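Local coordinates for protein glucose-6-phosphate 1-dehydrogenase (Mycobacterium avium, PDB 4LGV) that catalyses the oxidation of glucose 6-phosphate to 6-phosphogluconolactone, the first step of the oxidative pentose phosphate pathway, probably with NADP+ as electron acceptor, at residues I72-D75 and Q76-R80; H455-E458 and Q459-G463; G426-L430 and F431-D435; E324-W328 and R329-V333. All blocks are in the same frame, centred on the assembly; numbering follows the deposited sequence.

Overall arrangement
Contact 1 comes first along the chain, at the start of helix 74-87 in the NAD-binding part, a parallel six-stranded sheet with helices. The other three belong to the C-terminal domain of the family, in the order contact 4, contact 3, contact 2. Contact 4 joins neighbouring strands 318-323 and 335-340 of the large mixed sheet; contact 2 takes in the end of strand 454-457, an outermost strand of that sheet within the chain, and the loop after it. Contact 3 links helices 413-424 and 434-449. Even contacts 3 and 4 stay about 14 Å apart between nearest atoms, so each contact shapes its own helix start or chain reversal locally. Of the four, contact 4 alone touches other subunits.

Contact 1: residues I72-D75 and Q76-R80; sequences ITLD and QLLDR
Thr73 and Gln76 exchange hydrogen bonds in a capping box that opens helix 74-87. The backbone N of Gln76 donates to Thr73 OG1 over 3.1 Å. In return Thr73 N donates to Gln76 OE1 over 2.8 Å, nearly straight (163°) and in the plane of the amide carbonyl. Thr73 OG1 is set between its own backbone N and carbonyl carbon (chi1 63°), which aims the hydroxyl oxygen at the first turn. The returning amide oxygen also packs against Ile72, with Gln76 OE1 3.3 Å from Ile72 CB.

Behind the cap, the regular helical pattern takes over. Leu77 N donates to Thr73 O at 3.1 Å, and Leu78 N to Leu74 O at 2.9 Å. Asp75 O accepts from Asp79 N and from a water that also donates to the carboxylate, its oxygen 2.7 Å from Asp79 OD1. On the apolar side Ile72 CD1 reaches Leu77 CB at 4.1 Å, and both side chains rest on Tyr106 of strand 104-108. The chemistry implies a helix start satisfied from both directions: Thr73 OG1 serves the first-turn N-H of Gln76, Thr73 O begins the helical series at Leu77 N, and Gln76 OE1 meets Thr73 N in return.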
# COMPACT_ATOMS: atom_id res chain seq x y z
N ILE A 72 64.16 -6.59 -20.54
CA ILE A 72 63.92 -6.56 -21.97
C ILE A 72 63.88 -5.12 -22.41
O ILE A 72 63.80 -4.21 -21.58
CB ILE A 72 62.59 -7.23 -22.34
CG1 ILE A 72 61.43 -6.53 -21.65
CG2 ILE A 72 62.65 -8.70 -21.97
CD1 ILE A 72 60.07 -7.01 -22.08
N THR A 73 63.95 -4.90 -23.70
CA THR A 73 63.87 -3.56 -24.27
C THR A 73 62.40 -3.23 -24.57
O THR A 73 61.53 -4.09 -24.58
CB THR A 73 64.62 -3.50 -25.60
OG1 THR A 73 63.98 -4.37 -26.52
CG2 THR A 73 66.12 -3.92 -25.44
N LEU A 74 62.15 -1.97 -24.87
CA LEU A 74 60.86 -1.52 -25.37
C LEU A 74 60.42 -2.29 -26.63
O LEU A 74 59.28 -2.71 -26.73
CB LEU A 74 60.88 0.01 -25.62
CG LEU A 74 59.53 0.57 -26.16
CD1 LEU A 74 58.37 0.21 -25.25
CD2 LEU A 74 59.62 2.09 -26.37
N ASP A 75 61.32 -2.48 -27.58
CA ASP A 75 60.98 -3.26 -28.78
C ASP A 75 60.51 -4.66 -28.46
O ASP A 75 59.57 -5.16 -29.04
CB ASP A 75 62.17 -3.35 -29.75
CG ASP A 75 62.45 -2.01 -30.47
OD1 ASP A 75 61.56 -1.11 -30.45
OD2 ASP A 75 63.55 -1.87 -31.04
N GLN A 76 61.18 -5.31 -27.53
CA GLN A 76 60.76 -6.66 -27.13
C GLN A 76 59.38 -6.65 -26.47
O GLN A 76 58.54 -7.52 -26.70
CB GLN A 76 61.78 -7.27 -26.20
CG GLN A 76 63.05 -7.70 -26.92
CD GLN A 76 64.21 -8.06 -25.97
OE1 GLN A 76 64.49 -7.34 -25.00
NE2 GLN A 76 64.87 -9.16 -26.25
N LEU A 77 59.11 -5.61 -25.71
CA LEU A 77 57.79 -5.44 -25.15
C LEU A 77 56.72 -5.26 -26.23
O LEU A 77 55.66 -5.84 -26.14
CB LEU A 77 57.77 -4.28 -24.16
CG LEU A 77 56.42 -4.01 -23.51
CD1 LEU A 77 56.04 -5.18 -22.64
CD2 LEU A 77 56.42 -2.73 -22.73
N LEU A 78 57.02 -4.46 -27.23
CA LEU A 78 56.11 -4.25 -28.35
C LEU A 78 55.79 -5.52 -29.11
O LEU A 78 54.62 -5.74 -29.49
CB LEU A 78 56.64 -3.20 -29.30
CG LEU A 78 56.72 -1.80 -28.66
CD1 LEU A 78 57.30 -0.83 -29.68
CD2 LEU A 78 55.38 -1.27 -28.17
N ASP A 79 56.80 -6.37 -29.26
CA ASP A 79 56.57 -7.67 -29.87
C ASP A 79 55.60 -8.48 -28.98
O ASP A 79 54.71 -9.13 -29.49
CB ASP A 79 57.87 -8.47 -30.04
CG ASP A 79 58.79 -7.88 -31.12
OD1 ASP A 79 58.29 -7.24 -32.06
OD2 ASP A 79 60.03 -8.07 -30.98
N ARG A 80 55.82 -8.45 -27.68
CA ARG A 80 54.93 -9.14 -26.76
C ARG A 80 53.49 -8.63 -26.87
O ARG A 80 52.54 -9.43 -26.87
CB ARG A 80 55.39 -8.97 -25.32
CG ARG A 80 56.44 -9.98 -24.92
CD ARG A 80 56.80 -9.67 -23.49
NE ARG A 80 57.79 -10.54 -22.91
CZ ARG A 80 57.54 -11.54 -22.06
NH1 ARG A 80 56.31 -11.85 -21.67
NH2 ARG A 80 58.55 -12.24 -21.59
O HOH W 1 59.28 -4.71 -31.81

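Contact 2: residues H455-E458 and Q459-G463; sequences HQYE and QGSWG
Ser461 folds its hydroxyl back onto the carbonyl of Glu458. With OG placed between the backbone N and the carbonyl carbon (chi1 75°), Ser461 OG donates to Glu458 O over 2.7 Å, in the carbonyl plane and on a lone pair. The same oxygen receives Ser461 N at 3.0 Å, but this donor stands 44° out of the plane, so the two bonds grip it from different directions. They close a type II beta turn from Glu458 to Ser461, in which Gly460 has the positive phi of the third position. An ST turn follows directly: Gly463 N donates to Ser461 OG over 3.2 Å, making the hydroxyl donor and acceptor at once. The chain thereby doubles back beside the end of strand 454-457, an outermost strand of the mixed sheet within the chain.

Tyr457 has CG in the equivalent position (chi1 65°), and its ring lies beside the returning loop. Tyr457 CB is 3.6 Å from Gly463 C, while Ser461 OG sits at the ring edge, near its plane, 3.7 Å from Tyr457 CD2. The phenol end is held by hydrogen bonds to Lys341 O and Thr317 OG1. The Glu458 chain bends at chi2, whereas Gln459 runs extended beyond CG and its NE2 bonds to Arg301 O.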
# COMPACT_ATOMS: atom_id res chain seq x y z
N HIS A 455 29.77 -31.87 -2.82
CA HIS A 455 28.95 -32.77 -3.63
C HIS A 455 29.47 -32.72 -5.06
O HIS A 455 29.63 -31.64 -5.63
CB HIS A 455 27.49 -32.33 -3.67
CG HIS A 455 26.72 -32.53 -2.40
ND1 HIS A 455 27.06 -31.91 -1.21
CD2 HIS A 455 25.59 -33.24 -2.15
CE1 HIS A 455 26.20 -32.27 -0.28
NE2 HIS A 455 25.30 -33.07 -0.82
N GLN A 456 29.72 -33.89 -5.65
CA GLN A 456 30.15 -33.98 -7.05
C GLN A 456 28.94 -33.76 -7.96
O GLN A 456 27.80 -34.07 -7.58
CB GLN A 456 30.81 -35.34 -7.37
N TYR A 457 29.19 -33.17 -9.12
CA TYR A 457 28.16 -33.05 -10.12
C TYR A 457 28.79 -33.15 -11.49
O TYR A 457 29.97 -32.84 -11.66
CB TYR A 457 27.38 -31.73 -9.98
CG TYR A 457 28.18 -30.47 -10.22
CD1 TYR A 457 28.97 -29.91 -9.21
CD2 TYR A 457 28.16 -29.83 -11.46
CE1 TYR A 457 29.67 -28.74 -9.43
CE2 TYR A 457 28.86 -28.66 -11.67
CZ TYR A 457 29.60 -28.12 -10.65
OH TYR A 457 30.31 -26.98 -10.86
N GLU A 458 28.00 -33.61 -12.45
CA GLU A 458 28.45 -33.78 -13.83
C GLU A 458 28.54 -32.44 -14.54
O GLU A 458 27.68 -31.59 -14.35
CB GLU A 458 27.49 -34.70 -14.60
CG GLU A 458 27.51 -36.15 -14.11
CD GLU A 458 28.82 -36.81 -14.46
OE1 GLU A 458 29.18 -36.82 -15.66
OE2 GLU A 458 29.49 -37.31 -13.53
N GLN A 459 29.56 -32.29 -15.38
CA GLN A 459 29.66 -31.14 -16.27
C GLN A 459 28.46 -31.15 -17.16
O GLN A 459 28.06 -32.21 -17.67
CB GLN A 459 30.91 -31.17 -17.10
CG GLN A 459 32.18 -31.06 -16.28
CD GLN A 459 33.45 -30.90 -17.11
OE1 GLN A 459 33.52 -30.05 -18.00
NE2 GLN A 459 34.44 -31.75 -16.84
N GLY A 460 27.83 -29.98 -17.31
CA GLY A 460 26.67 -29.85 -18.16
C GLY A 460 25.39 -30.06 -17.39
O GLY A 460 24.32 -29.86 -17.94
N SER A 461 25.47 -30.48 -16.13
CA SER A 461 24.27 -30.58 -15.28
C SER A 461 24.04 -29.25 -14.58
O SER A 461 24.88 -28.35 -14.67
CB SER A 461 24.41 -31.72 -14.24
OG SER A 461 25.29 -31.35 -13.19
N TRP A 462 22.90 -29.13 -13.89
CA TRP A 462 22.59 -27.92 -13.09
C TRP A 462 23.27 -27.91 -11.74
O TRP A 462 23.11 -26.97 -10.98
CB TRP A 462 21.05 -27.73 -12.91
CG TRP A 462 20.52 -26.95 -14.01
CD1 TRP A 462 19.69 -27.37 -15.01
CD2 TRP A 462 20.87 -25.60 -14.33
NE1 TRP A 462 19.47 -26.35 -15.92
CE2 TRP A 462 20.19 -25.25 -15.51
CE3 TRP A 462 21.66 -24.64 -13.69
CZ2 TRP A 462 20.29 -24.01 -16.07
CZ3 TRP A 462 21.77 -23.40 -14.26
CH2 TRP A 462 21.09 -23.09 -15.43
N GLY A 463 24.02 -28.95 -11.43
CA GLY A 463 24.73 -29.01 -10.18
C GLY A 463 24.22 -30.12 -9.28
O GLY A 463 23.35 -30.88 -9.65

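Contact 3: residues G426-L430 and F431-D435; sequences GDRQL and FARED
Arg428 O receives the backbone N of Phe431 over 3.2 Å, the bond that closes a type I beta turn from Arg428 to Phe431 in the connection between helices 413-424 and 434-449. The N-H points well at the oxygen (159°), yet the donor stands 64° out of the carbonyl plane and so misses the lone pairs. Just upstream, Gly426, with positive phi, is the C-prime residue of the Schellman motif that ends helix 413-424.

The turn brings the edge of the Phe431 ring against Asp427 O and Arg428 CA. CG lies anti to the carbonyl carbon (chi1 -61°), and Asp427 O lies in the ring plane, 3.5 Å from Phe431 CE2. Leu430 O lies over one face, 3.7 Å from Phe431 CG. Farther out the ring packs on Leu419 and Ala423 of helix 413-424 and on Leu189 and Val191 of strand 188-191.

Past the turn, Arg433 occupies the N-cap position of helix 434-449, and its side chain reaches forward to Asp435. Salt bridges from Arg433 to Asp274 and Asp278, and from Arg428 to Asp274, tie both arginines to helix 273-284, where the acids probably offset the two positive charges. Arg433 takes Asp435 side-on with two nitrogens: NE meets OD1 at 3.0 Å, from above the carboxylate plane, and NH2 meets the syn lone pair of OD2 at 2.8 Å.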
# COMPACT_ATOMS: atom_id res chain seq x y z
N GLY A 426 38.31 8.20 -13.37
CA GLY A 426 37.88 8.41 -11.97
C GLY A 426 36.40 8.15 -11.69
O GLY A 426 35.84 8.67 -10.74
N ASP A 427 35.75 7.34 -12.51
CA ASP A 427 34.36 6.96 -12.30
C ASP A 427 34.34 5.69 -11.41
O ASP A 427 34.70 4.60 -11.86
CB ASP A 427 33.71 6.75 -13.68
CG ASP A 427 32.28 6.27 -13.61
OD1 ASP A 427 31.68 6.22 -12.52
OD2 ASP A 427 31.76 5.88 -14.69
N ARG A 428 33.88 5.84 -10.18
CA ARG A 428 33.98 4.78 -9.18
C ARG A 428 32.74 3.89 -8.98
O ARG A 428 32.69 3.13 -8.03
CB ARG A 428 34.37 5.39 -7.83
CG ARG A 428 35.74 6.09 -7.83
CD ARG A 428 35.78 7.15 -6.70
NE ARG A 428 35.74 6.48 -5.40
CZ ARG A 428 35.18 6.94 -4.29
NH1 ARG A 428 34.55 8.13 -4.27
NH2 ARG A 428 35.25 6.21 -3.17
N GLN A 429 31.76 4.02 -9.85
CA GLN A 429 30.51 3.28 -9.68
C GLN A 429 30.67 1.75 -9.73
O GLN A 429 29.93 1.02 -9.10
CB GLN A 429 29.45 3.77 -10.69
CG GLN A 429 29.28 3.04 -12.00
CD GLN A 429 28.34 3.77 -12.98
OE1 GLN A 429 27.43 4.49 -12.58
NE2 GLN A 429 28.58 3.57 -14.28
N LEU A 430 31.65 1.30 -10.49
CA LEU A 430 31.90 -0.11 -10.70
C LEU A 430 32.99 -0.68 -9.81
O LEU A 430 33.41 -1.79 -10.00
CB LEU A 430 32.28 -0.35 -12.14
CG LEU A 430 31.28 0.15 -13.20
CD1 LEU A 430 31.92 0.06 -14.57
CD2 LEU A 430 29.99 -0.67 -13.13
N PHE A 431 33.40 0.07 -8.79
CA PHE A 431 34.45 -0.33 -7.89
C PHE A 431 33.93 -0.30 -6.45
O PHE A 431 33.59 0.73 -5.92
CB PHE A 431 35.63 0.59 -8.06
CG PHE A 431 36.23 0.58 -9.46
CD1 PHE A 431 37.09 -0.41 -9.84
CD2 PHE A 431 35.90 1.56 -10.38
CE1 PHE A 431 37.61 -0.44 -11.12
CE2 PHE A 431 36.43 1.54 -11.66
CZ PHE A 431 37.29 0.56 -12.02
N ALA A 432 33.90 -1.47 -5.84
CA ALA A 432 33.37 -1.61 -4.51
C ALA A 432 34.17 -0.78 -3.51
O ALA A 432 35.40 -0.66 -3.58
CB ALA A 432 33.38 -3.10 -4.13
N ARG A 433 33.44 -0.21 -2.58
CA ARG A 433 34.02 0.64 -1.56
C ARG A 433 34.30 -0.20 -0.32
O ARG A 433 33.69 -1.26 -0.11
CB ARG A 433 33.06 1.78 -1.24
CG ARG A 433 33.67 2.94 -0.49
CD ARG A 433 32.71 4.11 -0.32
NE ARG A 433 31.57 3.78 0.55
CZ ARG A 433 30.49 4.56 0.75
NH1 ARG A 433 30.39 5.76 0.16
NH2 ARG A 433 29.51 4.16 1.54
N GLU A 434 35.25 0.27 0.47
CA GLU A 434 35.78 -0.46 1.61
C GLU A 434 34.72 -1.01 2.58
O GLU A 434 34.78 -2.16 3.02
CB GLU A 434 36.79 0.48 2.27
CG GLU A 434 37.17 0.34 3.73
CD GLU A 434 37.88 1.64 4.28
OE1 GLU A 434 37.35 2.30 5.20
OE2 GLU A 434 38.97 2.05 3.79
N ASP A 435 33.76 -0.17 2.93
CA ASP A 435 32.73 -0.58 3.89
C ASP A 435 31.92 -1.78 3.32
O ASP A 435 31.65 -2.72 4.03
CB ASP A 435 31.83 0.60 4.27
CG ASP A 435 31.17 1.31 3.04
OD1 ASP A 435 31.51 1.08 1.85
OD2 ASP A 435 30.33 2.15 3.27

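Contact 4: residues E324-W328 and R329-V333; sequences EIDNW and RWAGV
Ile325 and Trp330 lie side by side and point the same way, with Ile325 CB 3.9 Å from Trp330 CB and Ile325 CG2 near the indole CD1. Both belong to the connection between strands 318-323 and 335-340, which ends in a type II beta turn from Trp330 to Val333, with Asp326 at the centre of an inverse gamma turn. Beyond the pair, Trp330 continues onto Ile222 and Ile225 of strand 222-230 and its NE1 bonds to Ala264 O. One face of the indole carries Arg329 CG, 3.5 Å above the plane and offset toward the rim. The arginine chain then bends at chi3 and its NE forms a salt bridge with Glu266.

Asn327 organises the bend between the two side chains. With CG held between the backbone N and carbonyl carbon (chi1 71°), its amide turns over the following backbone, where Trp330 N meets OD1 almost in line with the carbonyl bond (177°) and Arg329 N adds a weak bond. Asn327 O accepts from Ala331 N at 3.0 Å.

The connection also meets two other subunits. The Trp328 ring meets Phe360 of the second subunit at about 80° between planes and packs on Pro267 of the third, while Asp326 OD2 bonds to Ser361 OG of the second. Asp326 OD1 accepts from a water, the water oxygen 2.7 Å from Asp326 OD1; this water also donates to Glu324 OE1 at 2.6 Å and accepts from Gly332 N.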
# COMPACT_ATOMS: atom_id res chain seq x y z
N GLU A 324 19.18 -13.44 3.41
CA GLU A 324 18.03 -12.58 3.61
C GLU A 324 18.50 -11.16 3.88
O GLU A 324 19.65 -10.93 4.24
CB GLU A 324 17.16 -13.07 4.80
CG GLU A 324 17.86 -12.96 6.12
CD GLU A 324 17.04 -13.31 7.37
OE1 GLU A 324 15.95 -12.74 7.61
OE2 GLU A 324 17.56 -14.12 8.13
N ILE A 325 17.58 -10.22 3.72
CA ILE A 325 17.83 -8.80 4.04
C ILE A 325 16.74 -8.37 5.04
O ILE A 325 15.56 -8.28 4.69
CB ILE A 325 17.76 -7.94 2.79
CG1 ILE A 325 18.83 -8.37 1.80
CG2 ILE A 325 17.95 -6.47 3.11
CD1 ILE A 325 18.64 -7.77 0.42
N ASP A 326 17.14 -8.15 6.28
CA ASP A 326 16.21 -8.00 7.39
C ASP A 326 15.85 -6.55 7.65
O ASP A 326 16.14 -6.00 8.73
CB ASP A 326 16.79 -8.66 8.66
CG ASP A 326 15.78 -8.78 9.78
OD1 ASP A 326 14.56 -8.96 9.53
OD2 ASP A 326 16.25 -8.67 10.96
N ASN A 327 15.17 -5.93 6.69
CA ASN A 327 14.77 -4.53 6.83
C ASN A 327 13.30 -4.32 6.45
O ASN A 327 12.60 -5.29 6.21
CB ASN A 327 15.73 -3.64 6.10
CG ASN A 327 15.62 -3.73 4.57
OD1 ASN A 327 14.73 -4.35 4.01
ND2 ASN A 327 16.57 -3.08 3.90
N TRP A 328 12.84 -3.08 6.40
CA TRP A 328 11.42 -2.82 6.10
C TRP A 328 11.00 -3.27 4.71
O TRP A 328 9.85 -3.61 4.49
CB TRP A 328 11.09 -1.35 6.25
CG TRP A 328 11.01 -0.87 7.67
CD1 TRP A 328 11.29 -1.57 8.79
CD2 TRP A 328 10.67 0.46 8.11
NE1 TRP A 328 11.14 -0.78 9.90
CE2 TRP A 328 10.74 0.47 9.50
CE3 TRP A 328 10.29 1.63 7.45
CZ2 TRP A 328 10.46 1.62 10.26
CZ3 TRP A 328 10.02 2.78 8.20
CH2 TRP A 328 10.11 2.77 9.58
N ARG A 329 11.93 -3.25 3.75
CA ARG A 329 11.57 -3.55 2.35
C ARG A 329 11.56 -5.05 2.09
O ARG A 329 10.71 -5.53 1.34
CB ARG A 329 12.53 -2.90 1.40
CG ARG A 329 12.12 -3.03 -0.07
CD ARG A 329 13.06 -2.26 -1.00
NE ARG A 329 12.86 -0.84 -0.80
CZ ARG A 329 11.92 -0.13 -1.38
NH1 ARG A 329 11.04 -0.68 -2.22
NH2 ARG A 329 11.82 1.15 -1.10
N TRP A 330 12.44 -5.80 2.75
CA TRP A 330 12.67 -7.19 2.38
C TRP A 330 12.51 -8.26 3.52
O TRP A 330 12.67 -9.44 3.24
CB TRP A 330 14.06 -7.35 1.76
CG TRP A 330 14.26 -6.48 0.54
CD1 TRP A 330 15.10 -5.41 0.42
CD2 TRP A 330 13.64 -6.63 -0.75
NE1 TRP A 330 15.03 -4.89 -0.85
CE2 TRP A 330 14.15 -5.64 -1.59
CE3 TRP A 330 12.68 -7.52 -1.27
CZ2 TRP A 330 13.73 -5.47 -2.89
CZ3 TRP A 330 12.27 -7.38 -2.58
CH2 TRP A 330 12.80 -6.36 -3.38
N ALA A 331 12.18 -7.87 4.72
CA ALA A 331 12.14 -8.85 5.84
C ALA A 331 11.24 -10.02 5.47
O ALA A 331 10.13 -9.81 4.94
CB ALA A 331 11.66 -8.22 7.13
N GLY A 332 11.70 -11.23 5.77
CA GLY A 332 10.92 -12.44 5.54
C GLY A 332 10.97 -12.98 4.10
O GLY A 332 10.36 -14.04 3.80
N VAL A 333 11.67 -12.29 3.19
CA VAL A 333 11.76 -12.73 1.81
C VAL A 333 13.02 -13.57 1.70
O VAL A 333 14.10 -13.03 1.76
CB VAL A 333 11.82 -11.53 0.85
CG1 VAL A 333 12.13 -11.97 -0.57
CG2 VAL A 333 10.53 -10.74 0.89
O HOH W 2 14.09 -10.88 7.64
O HOH W 3 15.03 -10.94 3.03